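Local coordinates for protein nigritoxine (PDB 5M41) that acts as a bacterial toxin against crustaceans and insects, at residues A[130-133]-A[134-137]; A[185-188]-A[189-192]; A[192-195]-A[196-199]. All blocks are in the same frame, centred on the assembly; numbering follows the deposited sequence.

Interaction 1 of 3, residues A[130-133]-A[134-137]; sequences NFTS and WEKR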
loop_
_atom_site.group_PDB
_atom_site.type_symbol
_atom_site.label_atom_id
_atom_site.label_comp_id
_atom_site.label_asym_id
_atom_site.label_seq_id
_atom_site.Cartn_x
_atom_site.Cartn_y
_atom_site.Cartn_z
ATOM N N ASN A 130 -19.715 -37.149 14.118
ATOM C CA ASN A 130 -19.461 -36.719 15.490
ATOM C C ASN A 130 -18.828 -37.793 16.360
ATOM O O ASN A 130 -18.502 -37.536 17.539
ATOM C CB ASN A 130 -20.751 -36.200 16.120
ATOM C CG ASN A 130 -21.154 -34.828 15.593
ATOM O OD1 ASN A 130 -20.302 -34.037 15.228
ATOM N ND2 ASN A 130 -22.451 -34.531 15.589
ATOM N N PHE A 131 -18.627 -38.984 15.774
ATOM C CA PHE A 131 -18.023 -40.103 16.466
ATOM C C PHE A 131 -16.622 -40.373 15.933
ATOM O O PHE A 131 -16.366 -40.185 14.754
ATOM C CB PHE A 131 -18.931 -41.346 16.339
ATOM C CG PHE A 131 -20.291 -41.154 16.984
ATOM C CD1 PHE A 131 -20.476 -41.376 18.353
ATOM C CD2 PHE A 131 -21.380 -40.715 16.225
ATOM C CE1 PHE A 131 -21.727 -41.191 18.941
ATOM C CE2 PHE A 131 -22.624 -40.506 16.809
ATOM C CZ PHE A 131 -22.800 -40.743 18.174
ATOM N N THR A 132 -15.713 -40.800 16.804
ATOM C CA THR A 132 -14.365 -41.172 16.381
ATOM C C THR A 132 -14.402 -42.419 15.493
ATOM O O THR A 132 -15.444 -43.095 15.415
ATOM C CB THR A 132 -13.462 -41.454 17.593
ATOM O OG1 THR A 132 -13.936 -42.629 18.283
ATOM C CG2 THR A 132 -13.407 -40.213 18.574
ATOM N N SER A 133 -13.279 -42.736 14.835
ATOM C CA SER A 133 -13.158 -44.013 14.102
ATOM C C SER A 133 -13.491 -45.203 14.977
ATOM O O SER A 133 -14.262 -46.088 14.572
ATOM C CB SER A 133 -11.754 -44.210 13.563
ATOM O OG SER A 133 -11.458 -43.170 12.688
ATOM N N TRP A 134 -12.929 -45.208 16.185
ATOM C CA TRP A 134 -13.217 -46.249 17.173
ATOM C C TRP A 134 -14.686 -46.368 17.501
ATOM O O TRP A 134 -15.219 -47.478 17.592
ATOM C CB TRP A 134 -12.417 -45.967 18.444
ATOM C CG TRP A 134 -12.657 -46.960 19.555
ATOM C CD1 TRP A 134 -13.395 -46.769 20.714
ATOM C CD2 TRP A 134 -12.186 -48.339 19.623
ATOM N NE1 TRP A 134 -13.394 -47.892 21.486
ATOM C CE2 TRP A 134 -12.675 -48.873 20.889
ATOM C CE3 TRP A 134 -11.416 -49.152 18.796
ATOM C CZ2 TRP A 134 -12.408 -50.169 21.291
ATOM C CZ3 TRP A 134 -11.165 -50.471 19.205
ATOM C CH2 TRP A 134 -11.644 -50.961 20.429
ATOM N N GLU A 135 -15.361 -45.231 17.675
ATOM C CA GLU A 135 -16.763 -45.209 18.097
ATOM C C GLU A 135 -17.785 -45.479 17.003
ATOM O O GLU A 135 -18.928 -45.840 17.325
ATOM C CB GLU A 135 -17.144 -43.864 18.740
ATOM C CG GLU A 135 -16.413 -43.516 20.034
ATOM C CD GLU A 135 -16.364 -42.015 20.304
ATOM O OE1 GLU A 135 -16.676 -41.203 19.399
ATOM O OE2 GLU A 135 -16.008 -41.652 21.445
ATOM N N LYS A 136 -17.404 -45.249 15.742
ATOM C CA LYS A 136 -18.359 -45.178 14.632
ATOM C C LYS A 136 -19.083 -46.508 14.407
ATOM O O LYS A 136 -20.230 -46.539 13.943
ATOM C CB LYS A 136 -17.653 -44.788 13.337
ATOM C CG LYS A 136 -17.762 -43.319 12.954
ATOM C CD LYS A 136 -16.917 -43.089 11.711
ATOM C CE LYS A 136 -17.058 -41.684 11.160
ATOM N NZ LYS A 136 -16.381 -40.686 12.021
ATOM N N ARG A 137 -18.393 -47.595 14.737
ATOM C CA ARG A 137 -18.929 -48.951 14.603
ATOM C C ARG A 137 -20.195 -49.209 15.474
ATOM O O ARG A 137 -21.026 -50.034 15.116
ATOM C CB ARG A 137 -17.791 -49.970 14.866
ATOM C CG ARG A 137 -18.145 -51.451 14.796
ATOM C CD ARG A 137 -18.685 -51.892 13.434
ATOM N NE ARG A 137 -19.222 -53.257 13.487
ATOM C CZ ARG A 137 -20.429 -53.591 13.954
ATOM N NH1 ARG A 137 -21.269 -52.667 14.418
ATOM N NH2 ARG A 137 -20.801 -54.863 13.962
#
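Thr-132 and Glu-135 hold each other in a capping box, a compact example of how side chains close the start of a helix. Each reaches for the other's backbone. Thr-132 OG1 accepts from Glu-135 N at 3.0 Å, and in return Thr-132 N gives its hydrogen to Glu-135 OE1 at 2.8 Å in a nearly straight bond (168°). The hydroxyl can do this because it stands between its own backbone N and carbonyl carbon, facing the first turn of helix 133-136. The glutamate runs extended beyond CG and crosses the threonine side chain at a slant, with CG only 3.2 Å from Thr-132 OG1. The N-H of Thr-132 comes to its carboxylate from above the plane.

Phe-131 turns a ring edge, not a face, to this pair. Its ring and the carboxylate are turned 79° apart, and Glu-135 OE1 lies at that edge, 3.9 Å from Phe-131 CD1. Lys-136 takes a different route: its chain lies alongside the carbonyl of Thr-132, then bends at its last torsion (chi4 72°) to bring NZ to Phe-131 O at 2.8 Å. Ser-133 OG bonds to Glu-192 OE1 of the loop after helix 177-191.

Glu-135 OE1 also forms a salt bridge with Arg-184 of helix 177-191. One carboxylate oxygen thus serves a backbone N-H and a guanidinium together, which would probably keep the glutamate ionised and fix its rotation. Its negative charge beside the N-H groups that open this short helix is probably favourable too.

Interaction 2 of 3, residues A[185-188]-A[189-192]; sequences LDYH and VSQE. With MG (magnesium ion), chain B.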
loop_
_atom_site.group_PDB
_atom_site.type_symbol
_atom_site.label_atom_id
_atom_site.label_comp_id
_atom_site.label_asym_id
_atom_site.label_seq_id
_atom_site.Cartn_x
_atom_site.Cartn_y
_atom_site.Cartn_z
ATOM N N LEU A 185 -14.435 -32.205 21.870
ATOM C CA LEU A 185 -13.828 -31.937 20.573
ATOM C C LEU A 185 -12.301 -32.153 20.650
ATOM O O LEU A 185 -11.698 -32.765 19.767
ATOM C CB LEU A 185 -14.204 -30.515 20.098
ATOM C CG LEU A 185 -13.555 -30.000 18.809
ATOM C CD1 LEU A 185 -13.896 -30.971 17.666
ATOM C CD2 LEU A 185 -13.962 -28.560 18.466
ATOM N N ASP A 186 -11.663 -31.659 21.708
ATOM C CA ASP A 186 -10.220 -31.886 21.876
ATOM C C ASP A 186 -9.899 -33.396 21.874
ATOM O O ASP A 186 -8.977 -33.841 21.212
ATOM C CB ASP A 186 -9.706 -31.284 23.189
ATOM C CG ASP A 186 -9.581 -29.767 23.147
ATOM O OD1 ASP A 186 -9.534 -29.159 22.053
ATOM O OD2 ASP A 186 -9.547 -29.175 24.240
ATOM N N TYR A 187 -10.663 -34.174 22.626
ATOM C CA TYR A 187 -10.482 -35.613 22.640
ATOM C C TYR A 187 -10.685 -36.234 21.271
ATOM O O TYR A 187 -9.924 -37.094 20.851
ATOM C CB TYR A 187 -11.454 -36.253 23.637
ATOM C CG TYR A 187 -11.522 -37.765 23.561
ATOM C CD1 TYR A 187 -10.476 -38.559 24.037
ATOM C CD2 TYR A 187 -12.662 -38.404 23.054
ATOM C CE1 TYR A 187 -10.550 -39.957 23.983
ATOM C CE2 TYR A 187 -12.755 -39.802 23.004
ATOM C CZ TYR A 187 -11.698 -40.571 23.482
ATOM O OH TYR A 187 -11.796 -41.954 23.424
ATOM N N HIS A 188 -11.740 -35.832 20.582
ATOM C CA HIS A 188 -12.026 -36.376 19.247
ATOM C C HIS A 188 -10.867 -36.141 18.316
ATOM O O HIS A 188 -10.356 -37.067 17.649
ATOM C CB HIS A 188 -13.311 -35.746 18.713
ATOM C CG HIS A 188 -13.829 -36.371 17.446
ATOM N ND1 HIS A 188 -15.146 -36.417 17.154
ATOM C CD2 HIS A 188 -13.165 -36.968 16.370
ATOM C CE1 HIS A 188 -15.326 -37.036 15.958
ATOM N NE2 HIS A 188 -14.117 -37.370 15.476
ATOM N N VAL A 189 -10.389 -34.907 18.276
ATOM C CA VAL A 189 -9.182 -34.590 17.506
ATOM C C VAL A 189 -7.982 -35.434 17.929
ATOM O O VAL A 189 -7.217 -35.909 17.065
ATOM C CB VAL A 189 -8.842 -33.087 17.591
ATOM C CG1 VAL A 189 -7.442 -32.810 17.023
ATOM C CG2 VAL A 189 -9.927 -32.291 16.878
ATOM N N SER A 190 -7.807 -35.654 19.232
ATOM C CA SER A 190 -6.643 -36.441 19.668
ATOM C C SER A 190 -6.765 -37.936 19.353
ATOM O O SER A 190 -5.756 -38.642 19.283
ATOM C CB SER A 190 -6.358 -36.263 21.150
ATOM O OG SER A 190 -7.127 -37.150 21.908
ATOM N N GLN A 191 -7.992 -38.421 19.204
ATOM C CA GLN A 191 -8.210 -39.809 18.798
ATOM C C GLN A 191 -7.981 -40.111 17.304
ATOM O O GLN A 191 -7.970 -41.283 16.894
ATOM C CB GLN A 191 -9.622 -40.217 19.183
ATOM C CG GLN A 191 -9.764 -40.417 20.679
ATOM C CD GLN A 191 -9.083 -41.687 21.149
ATOM O OE1 GLN A 191 -9.475 -42.792 20.745
ATOM N NE2 GLN A 191 -8.088 -41.547 22.021
ATOM N N GLU A 192 -7.836 -39.064 16.495
ATOM C CA GLU A 192 -7.797 -39.196 15.042
ATOM C C GLU A 192 -6.432 -38.736 14.524
ATOM O O GLU A 192 -5.726 -38.055 15.235
ATOM C CB GLU A 192 -8.955 -38.422 14.394
ATOM C CG GLU A 192 -10.339 -38.898 14.813
ATOM C CD GLU A 192 -10.568 -40.374 14.488
ATOM O OE1 GLU A 192 -10.224 -40.825 13.380
ATOM O OE2 GLU A 192 -11.067 -41.096 15.359
HETATM MG MG MG B . -4.891 -36.306 16.344
HETATM O O HOH W 1 -3.788 -37.926 17.638
HETATM O O HOH W 2 -3.849 -34.794 18.022
HETATM O O HOH W 3 -2.987 -36.500 14.747
#
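The last turn of helix 177-191 and the residue just after it supply two of the three protein ligands of a magnesium site. Val-189 O binds the magnesium ion at 2.5 Å and Glu-192 O at 2.2 Å. Both are backbone carbonyls, so the ion binds the main chain itself where it leaves the helix; Asp-195 and three waters complete six ligands. Water 1, one of these, also donates to Ser-190 O, which ties the hydration shell to the same turn.

Behind the site the helix is regular. Val-189 N points at Leu-185 O in an almost perfectly straight bond (178°), and Ser-190 N and Gln-191 N follow with bonds to Asp-186 O and Tyr-187 O. Tyr-187 O has a second donor, Ser-190 OG, at 3.0 Å. The serine hydroxyl sits between its backbone N and carbonyl carbon, and approaches the tyrosine carbonyl from well off its axis.

On the outer surface Gln-191 lies over one face of the Tyr-187 ring. Its CG makes a CH-pi contact 3.6 Å from the ring centroid, and the bend at chi2 (-73°) lays the amide nearly parallel to the ring, 17° between the planes. On the buried flank, Glu-192 CG meets the edge of the His-188 imidazole, 3.8 Å from His-188 CD2, while ring and carboxylate stand steeply to each other. The polar ends have partners of their own: His-188 ND1 bonds to Thr-84 OG1 and Glu-192 OE1 to Ser-133 OG.

Leu-185 and His-188 pack against Leu-202 of helix 195-203, while Thr-132, just before helix 133-136, touches His-188, Gln-191 and Glu-192.

Interaction 3 of 3, residues A[192-195]-A[196-199]; sequences ENND and DQIL. With MG (magnesium ion), chain B.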
loop_
_atom_site.group_PDB
_atom_site.type_symbol
_atom_site.label_atom_id
_atom_site.label_comp_id
_atom_site.label_asym_id
_atom_site.label_seq_id
_atom_site.Cartn_x
_atom_site.Cartn_y
_atom_site.Cartn_z
ATOM N N GLU A 192 -7.836 -39.064 16.495
ATOM C CA GLU A 192 -7.797 -39.196 15.042
ATOM C C GLU A 192 -6.432 -38.736 14.524
ATOM O O GLU A 192 -5.726 -38.055 15.235
ATOM C CB GLU A 192 -8.955 -38.422 14.394
ATOM C CG GLU A 192 -10.339 -38.898 14.813
ATOM C CD GLU A 192 -10.568 -40.374 14.488
ATOM O OE1 GLU A 192 -10.224 -40.825 13.380
ATOM O OE2 GLU A 192 -11.067 -41.096 15.359
ATOM N N ASN A 193 -6.018 -39.197 13.333
ATOM C CA ASN A 193 -4.708 -38.792 12.754
ATOM C C ASN A 193 -4.741 -37.465 11.988
ATOM O O ASN A 193 -3.746 -36.742 11.952
ATOM C CB ASN A 193 -4.100 -39.890 11.851
ATOM C CG ASN A 193 -3.583 -41.084 12.643
ATOM O OD1 ASN A 193 -3.220 -40.960 13.811
ATOM N ND2 ASN A 193 -3.566 -42.251 12.008
ATOM N N ASN A 194 -5.882 -37.161 11.377
ATOM C CA ASN A 194 -6.019 -35.976 10.504
ATOM C C ASN A 194 -6.594 -34.792 11.252
ATOM O O ASN A 194 -7.687 -34.304 10.952
ATOM C CB ASN A 194 -6.834 -36.292 9.228
ATOM C CG ASN A 194 -8.198 -36.918 9.521
ATOM O OD1 ASN A 194 -8.411 -37.548 10.571
ATOM N ND2 ASN A 194 -9.136 -36.752 8.578
ATOM N N ASP A 195 -5.839 -34.344 12.246
ATOM C CA ASP A 195 -6.232 -33.247 13.081
ATOM C C ASP A 195 -6.982 -32.157 12.310
ATOM O O ASP A 195 -8.121 -31.866 12.651
ATOM C CB ASP A 195 -5.008 -32.682 13.846
ATOM C CG ASP A 195 -4.610 -33.561 15.012
ATOM O OD1 ASP A 195 -4.945 -34.774 14.974
ATOM O OD2 ASP A 195 -4.006 -33.054 15.988
ATOM N N ASP A 196 -6.371 -31.566 11.275
ATOM C CA ASP A 196 -6.895 -30.296 10.765
ATOM C C ASP A 196 -8.236 -30.491 10.083
ATOM O O ASP A 196 -9.170 -29.706 10.278
ATOM C CB ASP A 196 -5.900 -29.596 9.825
ATOM C CG ASP A 196 -4.637 -29.123 10.550
ATOM O OD1 ASP A 196 -4.608 -29.075 11.803
ATOM O OD2 ASP A 196 -3.687 -28.781 9.849
ATOM N N GLN A 197 -8.329 -31.548 9.290
ATOM C CA GLN A 197 -9.538 -31.814 8.542
ATOM C C GLN A 197 -10.709 -32.230 9.433
ATOM O O GLN A 197 -11.851 -31.828 9.196
ATOM C CB GLN A 197 -9.271 -32.868 7.472
ATOM C CG GLN A 197 -10.467 -33.116 6.579
ATOM C CD GLN A 197 -10.145 -34.096 5.488
ATOM O OE1 GLN A 197 -9.413 -35.080 5.709
ATOM N NE2 GLN A 197 -10.678 -33.839 4.293
ATOM N N ILE A 198 -10.435 -33.025 10.461
ATOM C CA ILE A 198 -11.510 -33.449 11.343
ATOM C C ILE A 198 -12.033 -32.229 12.066
ATOM O O ILE A 198 -13.243 -32.016 12.153
ATOM C CB ILE A 198 -11.079 -34.569 12.302
ATOM C CG1 ILE A 198 -10.659 -35.783 11.479
ATOM C CG2 ILE A 198 -12.249 -35.006 13.168
ATOM C CD1 ILE A 198 -11.260 -37.105 11.920
ATOM N N LEU A 199 -11.111 -31.381 12.514
ATOM C CA LEU A 199 -11.478 -30.164 13.205
ATOM C C LEU A 199 -12.347 -29.201 12.349
ATOM O O LEU A 199 -13.380 -28.698 12.816
ATOM C CB LEU A 199 -10.205 -29.466 13.684
ATOM C CG LEU A 199 -10.207 -28.494 14.855
ATOM C CD1 LEU A 199 -11.214 -28.821 15.974
ATOM C CD2 LEU A 199 -8.789 -28.444 15.400
HETATM MG MG MG B . -4.891 -36.306 16.344
HETATM O O HOH W 3 -2.987 -36.500 14.747
HETATM O O HOH W 2 -3.849 -34.794 18.022
HETATM O O HOH W 1 -3.788 -37.926 17.638
#
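Asn-194 and Ile-198 meet through their side chains, the isoleucine laid across the amide at about a right angle. Ile-198 CG1 is modelled 3.0 Å from Asn-194 OD1, unusually short for carbon and oxygen, so the exact fit is doubtful. Ile-198 CD1 also reaches Glu-192 CG at 3.5 Å, so the aliphatic part of the glutamate lies against the isoleucine.

Among the hydrogen bonds, Ile-198 N to Asn-194 O is nearly straight (170°), and Leu-199 N to Asp-195 O, at 3.0 Å, continues the helical pattern. Asn-194 ND2 adds a weak bond to Gln-197 OE1, with the two amide planes close to perpendicular.

The two backbone bonds open helix 195-203. Asn-194 occupies its N-cap position, but its side chain makes no capping bond, being turned instead toward Gln-197 and Ile-198; the residue is also the centre of an inverse gamma turn that leads the chain from the preceding loop into the helix.

Metal coordination falls to Asp-195, whose OD1 binds the magnesium ion at 2.1 Å, with CG lying beside the backbone N (chi1 -77°). Its second oxygen, OD2, accepts from metal-bound water 2 at 2.7 Å, which, with the metal bond, probably limits the rotation of the carboxylate. Water 3, likewise on the metal, donates to Asn-193 O.

A salt bridge directs the neighbouring acid elsewhere: Asp-196 OD1 pairs with Arg-30 of helix 22-30.

Overall arrangement
The three contacts are local and lie within about 13 Å of one another, centre to centre, far from the middle of this elongated chain. All are partly buried, mixing enclosed residues with surface ones. Interactions 2 and 3 share Glu-192 and the magnesium ion: one closes helix 177-191 and the other opens helix 195-203, with leucines and Val-189 packing between the two helices. Interaction 1 has no part in the metal shell. It meets both through Glu-192, whose carboxylate bonds to Ser-133, and interaction 2 through His-188 as well. Their chemistry differs accordingly: reciprocal capping in the first, carbonyl ligands at a helix end in the second, and a carboxylate ligand at a helix start in the third.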